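Local atomic coordinates of putative thiosulfate sulfurtransferase YOR285W (Saccharomyces cerevisiae, PDB entry 3D1P), a protein that transfers sulfur from thiosulfate to glutathione in mitochondria, yielding S-sulfanylglutathione, a central intermediate of hydrogen sulfide metabolism. Residues A[61-64]-A[70-73]; A[77-82]-A[86-91]; A[109-112]-A[118-121]. All blocks are in the same frame, centred on the assembly; numbering follows the deposited sequence. Where two conformers were deposited one is given.

Interaction 1: residues A[61-64]-A[70-73]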
loop_
_atom_site.group_PDB
_atom_site.type_symbol
_atom_site.label_atom_id
_atom_site.label_comp_id
_atom_site.label_asym_id
_atom_site.label_seq_id
_atom_site.Cartn_x
_atom_site.Cartn_y
_atom_site.Cartn_z
ATOM N N ILE A 61 2.103 1.496 5.662
ATOM C CA ILE A 61 2.251 0.200 6.303
ATOM C C ILE A 61 2.927 -0.758 5.341
ATOM O O ILE A 61 2.901 -0.572 4.129
ATOM C CB ILE A 61 0.908 -0.364 6.809
ATOM C CG1 ILE A 61 -0.050 -0.730 5.655
ATOM C CG2 ILE A 61 0.292 0.618 7.803
ATOM C CD1 ILE A 61 -1.306 -1.459 6.119
ATOM N N ASN A 62 3.565 -1.783 5.907
ATOM C CA ASN A 62 4.236 -2.804 5.101
ATOM C C ASN A 62 3.495 -4.124 5.297
ATOM O O ASN A 62 3.415 -4.656 6.392
ATOM C CB ASN A 62 5.681 -2.936 5.554
ATOM C CG ASN A 62 6.511 -3.908 4.710
ATOM O OD1 ASN A 62 7.439 -4.557 5.219
ATOM N ND2 ASN A 62 6.275 -3.956 3.410
ATOM N N VAL A 63 2.944 -4.650 4.193
ATOM C CA VAL A 63 2.225 -5.925 4.210
ATOM C C VAL A 63 2.802 -6.768 3.063
ATOM O O VAL A 63 2.281 -6.766 1.950
ATOM C CB VAL A 63 0.706 -5.767 4.078
ATOM C CG1 VAL A 63 0.048 -7.131 4.284
ATOM C CG2 VAL A 63 0.179 -4.751 5.108
ATOM N N PRO A 64 3.936 -7.414 3.307
ATOM C CA PRO A 64 4.692 -8.017 2.202
ATOM C C PRO A 64 3.900 -9.035 1.387
ATOM O O PRO A 64 3.360 -10.011 1.924
ATOM C CB PRO A 64 5.868 -8.696 2.924
ATOM C CG PRO A 64 6.068 -7.859 4.187
ATOM C CD PRO A 64 4.665 -7.496 4.593
ATOM N N ASP A 70 -1.399 -14.002 1.002
ATOM C CA ASP A 70 -2.744 -14.132 1.552
ATOM C C ASP A 70 -3.091 -13.148 2.628
ATOM O O ASP A 70 -4.164 -13.255 3.189
ATOM C CB ASP A 70 -2.919 -15.554 2.179
ATOM C CG ASP A 70 -1.861 -15.855 3.290
ATOM O OD1 ASP A 70 -0.687 -15.254 3.308
ATOM O OD2 ASP A 70 -2.186 -16.791 4.091
ATOM N N ALA A 71 -2.213 -12.190 2.938
ATOM C CA ALA A 71 -2.443 -11.337 4.072
ATOM C C ALA A 71 -3.831 -10.699 4.033
ATOM O O ALA A 71 -4.531 -10.702 5.038
ATOM C CB ALA A 71 -1.402 -10.221 4.134
ATOM N N PHE A 72 -4.226 -10.160 2.885
ATOM C CA PHE A 72 -5.480 -9.443 2.839
ATOM C C PHE A 72 -6.714 -10.325 2.804
ATOM O O PHE A 72 -7.829 -9.794 2.794
ATOM C CB PHE A 72 -5.482 -8.381 1.742
ATOM C CG PHE A 72 -4.734 -7.145 2.175
ATOM C CD1 PHE A 72 -5.350 -6.243 3.035
ATOM C CD2 PHE A 72 -3.419 -6.925 1.827
ATOM C CE1 PHE A 72 -4.677 -5.164 3.545
ATOM C CE2 PHE A 72 -2.738 -5.834 2.316
ATOM C CZ PHE A 72 -3.375 -4.943 3.189
ATOM N N ALA A 73 -6.517 -11.645 2.869
ATOM C CA ALA A 73 -7.588 -12.612 3.043
ATOM C C ALA A 73 -7.709 -13.079 4.485
ATOM O O ALA A 73 -8.621 -13.844 4.808
ATOM C CB ALA A 73 -7.372 -13.817 2.133
#

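Interaction 2: residues A[77-82]-A[86-91]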
loop_
_atom_site.group_PDB
_atom_site.type_symbol
_atom_site.label_atom_id
_atom_site.label_comp_id
_atom_site.label_asym_id
_atom_site.label_seq_id
_atom_site.Cartn_x
_atom_site.Cartn_y
_atom_site.Cartn_z
ATOM N N LEU A 77 -7.583 -11.124 13.659
ATOM C CA LEU A 77 -6.687 -11.689 14.653
ATOM C C LEU A 77 -5.499 -12.388 13.979
ATOM O O LEU A 77 -4.337 -12.202 14.365
ATOM C CB LEU A 77 -7.469 -12.624 15.569
ATOM C CG LEU A 77 -6.664 -13.259 16.695
ATOM C CD1 LEU A 77 -6.335 -12.259 17.793
ATOM C CD2 LEU A 77 -7.457 -14.449 17.282
ATOM N N GLU A 78 -5.786 -13.165 12.955
ATOM C CA GLU A 78 -4.750 -13.889 12.251
ATOM C C GLU A 78 -3.845 -12.942 11.454
ATOM O O GLU A 78 -2.632 -13.163 11.384
ATOM C CB GLU A 78 -5.374 -14.950 11.320
ATOM C CG GLU A 78 -4.378 -15.847 10.595
ATOM C CD GLU A 78 -3.614 -16.830 11.490
ATOM O OE1 GLU A 78 -3.898 -16.915 12.703
ATOM O OE2 GLU A 78 -2.755 -17.523 10.962
ATOM N N PHE A 79 -4.425 -11.867 10.909
ATOM C CA PHE A 79 -3.618 -10.869 10.226
ATOM C C PHE A 79 -2.541 -10.326 11.179
ATOM O O PHE A 79 -1.369 -10.232 10.833
ATOM C CB PHE A 79 -4.522 -9.749 9.726
ATOM C CG PHE A 79 -3.812 -8.715 8.860
ATOM C CD1 PHE A 79 -3.978 -8.706 7.507
ATOM C CD2 PHE A 79 -3.007 -7.750 9.445
ATOM C CE1 PHE A 79 -3.341 -7.754 6.711
ATOM C CE2 PHE A 79 -2.359 -6.805 8.642
ATOM C CZ PHE A 79 -2.538 -6.814 7.277
ATOM N N GLU A 80 -2.940 -9.917 12.379
ATOM C CA GLU A 80 -1.958 -9.357 13.271
ATOM C C GLU A 80 -0.936 -10.409 13.695
ATOM O O GLU A 80 0.258 -10.097 13.799
ATOM C CB GLU A 80 -2.623 -8.682 14.456
ATOM C CG GLU A 80 -1.688 -7.843 15.284
ATOM C CD GLU A 80 -0.914 -8.588 16.332
ATOM O OE1 GLU A 80 -1.268 -9.741 16.647
ATOM O OE2 GLU A 80 0.070 -8.023 16.851
ATOM N N LYS A 81 -1.336 -11.670 13.874
ATOM C CA LYS A 81 -0.341 -12.676 14.197
ATOM C C LYS A 81 0.675 -12.866 13.079
ATOM O O LYS A 81 1.874 -13.065 13.361
ATOM C CB LYS A 81 -1.024 -13.990 14.540
ATOM C CG LYS A 81 -1.788 -13.932 15.832
ATOM C CD LYS A 81 -2.577 -15.221 15.987
ATOM C CE LYS A 81 -3.307 -15.308 17.283
ATOM N NZ LYS A 81 -4.299 -16.404 17.243
ATOM N N GLN A 82 0.219 -12.855 11.827
ATOM C CA GLN A 82 1.102 -13.109 10.727
ATOM C C GLN A 82 1.944 -11.898 10.341
ATOM O O GLN A 82 3.112 -12.050 9.992
ATOM C CB GLN A 82 0.296 -13.624 9.542
ATOM C CG GLN A 82 -0.387 -15.022 9.845
ATOM C CD GLN A 82 0.550 -16.208 10.245
ATOM O OE1 GLN A 82 1.662 -16.250 9.770
ATOM N NE2 GLN A 82 0.066 -17.185 11.093
ATOM N N PRO A 86 -2.029 -4.299 12.946
ATOM C CA PRO A 86 -3.467 -4.526 12.822
ATOM C C PRO A 86 -3.912 -4.565 11.371
ATOM O O PRO A 86 -3.373 -3.873 10.496
ATOM C CB PRO A 86 -4.109 -3.316 13.543
ATOM C CG PRO A 86 -3.038 -2.863 14.460
ATOM C CD PRO A 86 -1.764 -3.064 13.687
ATOM N N LYS A 87 -4.941 -5.356 11.139
ATOM C CA LYS A 87 -5.537 -5.421 9.818
ATOM C C LYS A 87 -6.193 -4.084 9.487
ATOM O O LYS A 87 -6.960 -3.557 10.279
ATOM C CB LYS A 87 -6.587 -6.519 9.782
ATOM C CG LYS A 87 -7.135 -6.753 8.396
ATOM C CD LYS A 87 -8.134 -7.907 8.335
ATOM C CE LYS A 87 -8.714 -8.124 6.938
ATOM N NZ LYS A 87 -9.821 -9.111 6.937
ATOM N N PRO A 88 -5.890 -3.518 8.317
ATOM C CA PRO A 88 -6.488 -2.232 7.988
ATOM C C PRO A 88 -8.001 -2.263 7.994
ATOM O O PRO A 88 -8.633 -3.240 7.560
ATOM C CB PRO A 88 -5.946 -1.940 6.577
ATOM C CG PRO A 88 -4.632 -2.619 6.574
ATOM C CD PRO A 88 -4.875 -3.899 7.329
ATOM N N ASP A 89 -8.576 -1.150 8.399
ATOM C CA ASP A 89 -10.033 -0.963 8.406
ATOM C C ASP A 89 -10.569 -0.979 6.977
ATOM O O ASP A 89 -10.149 -0.165 6.153
ATOM C CB ASP A 89 -10.259 0.396 9.076
ATOM C CG ASP A 89 -11.692 0.841 9.160
ATOM O OD1 ASP A 89 -12.606 0.217 8.597
ATOM O OD2 ASP A 89 -11.885 1.866 9.848
ATOM N N SER A 90 -11.537 -1.872 6.700
ATOM C CA SER A 90 -12.064 -1.980 5.351
ATOM C C SER A 90 -12.888 -0.794 4.899
ATOM O O SER A 90 -13.199 -0.702 3.718
ATOM C CB SER A 90 -12.780 -3.264 5.123
ATOM O OG SER A 90 -13.906 -3.266 5.941
ATOM N N ALA A 91 -13.246 0.104 5.801
ATOM C CA ALA A 91 -13.958 1.311 5.428
ATOM C C ALA A 91 -13.029 2.335 4.801
ATOM O O ALA A 91 -13.515 3.301 4.225
ATOM C CB ALA A 91 -14.633 1.944 6.669
#

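Interaction 3: residues A[109-112]-A[118-121]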
loop_
_atom_site.group_PDB
_atom_site.type_symbol
_atom_site.label_atom_id
_atom_site.label_comp_id
_atom_site.label_asym_id
_atom_site.label_seq_id
_atom_site.Cartn_x
_atom_site.Cartn_y
_atom_site.Cartn_z
ATOM N N LYS A 109 -5.821 -7.057 -5.708
ATOM C CA LYS A 109 -6.829 -8.046 -6.092
ATOM C C LYS A 109 -7.232 -8.904 -4.914
ATOM O O LYS A 109 -8.416 -9.254 -4.761
ATOM C CB LYS A 109 -6.319 -8.908 -7.229
ATOM C CG LYS A 109 -6.333 -8.184 -8.565
ATOM C CD LYS A 109 -5.656 -8.923 -9.706
ATOM C CE LYS A 109 -5.893 -8.206 -11.036
ATOM N NZ LYS A 109 -5.013 -8.598 -12.182
ATOM N N VAL A 110 -6.264 -9.293 -4.069
ATOM C CA VAL A 110 -6.607 -10.054 -2.871
ATOM C C VAL A 110 -7.538 -9.229 -1.987
ATOM O O VAL A 110 -8.574 -9.703 -1.536
ATOM C CB VAL A 110 -5.346 -10.488 -2.090
ATOM C CG1 VAL A 110 -5.756 -11.223 -0.808
ATOM C CG2 VAL A 110 -4.436 -11.356 -2.950
ATOM N N ALA A 111 -7.164 -7.983 -1.722
ATOM C CA ALA A 111 -7.979 -7.171 -0.827
ATOM C C ALA A 111 -9.392 -6.938 -1.380
ATOM O O ALA A 111 -10.384 -7.075 -0.670
ATOM C CB ALA A 111 -7.265 -5.818 -0.559
ATOM N N SER A 112 -9.467 -6.590 -2.656
ATOM C CA SER A 112 -10.752 -6.248 -3.249
ATOM C C SER A 112 -11.686 -7.461 -3.295
ATOM O O SER A 112 -12.888 -7.282 -3.258
ATOM C CB SER A 112 -10.577 -5.612 -4.636
ATOM O OG SER A 112 -10.025 -6.539 -5.558
ATOM N N ASN A 118 -12.963 -0.246 -1.157
ATOM C CA ASN A 118 -12.356 1.035 -1.550
ATOM C C ASN A 118 -10.853 0.818 -1.645
ATOM O O ASN A 118 -10.131 0.905 -0.648
ATOM C CB ASN A 118 -12.672 2.155 -0.586
ATOM C CG ASN A 118 -12.310 3.495 -1.174
ATOM O OD1 ASN A 118 -11.662 3.562 -2.221
ATOM N ND2 ASN A 118 -12.652 4.568 -0.502
ATOM N N THR A 119 -10.408 0.420 -2.825
ATOM C CA THR A 119 -9.010 0.143 -3.043
ATOM C C THR A 119 -8.551 0.862 -4.317
ATOM O O THR A 119 -9.334 1.119 -5.246
ATOM C CB THR A 119 -8.693 -1.360 -3.204
ATOM O OG1 THR A 119 -9.344 -1.885 -4.358
ATOM C CG2 THR A 119 -9.127 -2.158 -1.976
ATOM N N SER A 120 -7.271 1.192 -4.331
ATOM C CA SER A 120 -6.655 1.964 -5.375
ATOM C C SER A 120 -5.250 1.479 -5.611
ATOM O O SER A 120 -4.695 0.717 -4.816
ATOM C CB SER A 120 -6.614 3.446 -4.991
ATOM O OG SER A 120 -7.900 3.898 -4.660
ATOM N N LEU A 121 -4.649 1.954 -6.706
ATOM C CA LEU A 121 -3.264 1.614 -7.056
ATOM C C LEU A 121 -2.424 2.871 -7.164
ATOM O O LEU A 121 -2.876 3.911 -7.649
ATOM C CB LEU A 121 -3.169 0.949 -8.422
ATOM C CG LEU A 121 -3.842 -0.388 -8.572
ATOM C CD1 LEU A 121 -3.876 -0.827 -10.031
ATOM C CD2 LEU A 121 -3.133 -1.438 -7.736
#

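Interaction 1: residues A[61-64]-A[70-73]
Val63 turns its CG1 anti to its backbone N (chi1 -173°), and this sends that methyl across to Ala71 and Phe72. CG2 lies beside the backbone N. On the other side, Phe72 holds CG anti to its carbonyl carbon (chi1 -79°). That torsion swings the ring back toward Val63, although the bond from CA to CB does not itself aim that way. Val63 CG1 therefore meets two partners at once. Val63 CG1 is 3.4 Å from Ala71 CB, closer than two methyl groups normally sit. Val63 CG1 is also 3.6 Å from Phe72 CE2, reaching the ring obliquely. Behind it, Val63 CB is 3.9 Å from Phe72 CE2. The second methyl, Val63 CG2, stands near the far end of the ring, 4.0 Å from Phe72 CZ. The valine thus spreads both branches along one corner of the phenylalanine, while the alanine methyl meets the CG1 branch. All three residues are buried, and the contact is purely apolar. The backbone carrying Ala71 and Phe72 is a short 3-10 segment, held by a hydrogen bond from Ala73 N to Asp70 O, 2.9 Å. Phe79 of helix 76-83 touches both Val63 and Ala71. The ring of Phe72 goes on to pack edge-to-face with Phe96 of the central strand 93-97. The arrangement is hydrophobic core packing of the rhodanese fold, where the chain leaving strand 61-62, at one edge of the parallel sheet, is met by the connection to the next helix.

Interaction 2: residues A[77-82]-A[86-91]
Phe79 is the residue of helix 76-83 that meets the returning chain, and Lys87 CA lies over one face of its ring, offset toward the rim. Along the helix, Glu78 comes first. Glu78 OE2 accepts a hydrogen bond from Gln82 NE2 at 2.8 Å, met from above the carboxylate plane. In Phe79 the ring carbon CG stands opposite the backbone N (chi1 -174°), which brings the ring against residues 86-88. Lys87 CA sits 3.8 Å from the Phe79 ring centroid and 23° off the normal, a CH-pi contact. Lys87 CB stays close as well, 3.7 Å from Phe79 CG. Phe79 CE2 is 3.6 Å from Pro86 O, which reaches the ring obliquely. The ring's outer end meets Pro88, with Phe79 CZ 3.7 Å from Pro88 CD. This is the helix-to-strand connection of the rhodanese fold: the chain leaves helix 76-83, turns back past the face of Phe79 and runs on to the sheet strand 93-97. The Lys87 side chain crosses the phenylalanine at about a right angle. It then extends away, and its NZ is hydrogen-bonded to the backbone O of Leu74. Next along the helix, Glu80 is exposed. Glu80 CG comes loosely against Pro86 N, at 4.3 Å.

Interaction 3: residues A[109-112]-A[118-121]
Thr119 points its side chain from strand 119-121 toward the last turn of helix 102-112, where Ala111 and Ser112 receive it. Its CB carries two branches that part company. CG2, anti to the carbonyl carbon, approaches the methyl of Ala111; Thr119 CG2 and Ala111 CB are 4.3 Å apart, a loose apolar contact. OG1 takes the other direction. With chi1 at 63° it lies between the backbone N and the carbonyl carbon, and this places it beside the serine. Thr119 OG1 is 3.9 Å from Ser112 CB, so the hydroxyl meets a carbon there and finds its polar partner one turn back, in the side chain of Gln108, through OE1. Ser112 OG instead bonds back to the backbone O of Gln108 within its own helix, and Gln108 thus holds both hydroxyls, one by its side chain and one by its carbonyl. Ala111 is buried, and its side chain also touches Phe96 of strand 93-97, as does that of Thr119. The contact packs a helix end against the strand that follows it. It belongs to the beta-alpha-beta unit of strand 93-97, helix 102-112 and strand 119-121 in the parallel sheet of the rhodanese fold.

In the fold
Interaction 1 is the meeting point of the three. Its centre lies about 8 Å from that of interaction 2 and about 11 Å from that of interaction 3. Toward interaction 2, Val63 CG1 is 4.0 Å from Phe79 CZ, and Ile61 CD1 is 3.6 Å from Pro88 CG. Toward interaction 3, Phe72 CB packs 3.8 Å from Ala111 CA. Residue Phe72 thus bridges from the strand 61-62 region to helix 102-112. Interactions 2 and 3 do not touch; their nearest atoms are about 5 Å apart. In interaction 1 the Val63 side chain is about 10 Å from the side chain of Cys98, the active-site persulfide cysteine, whereas interactions 2 and 3 lie away from it.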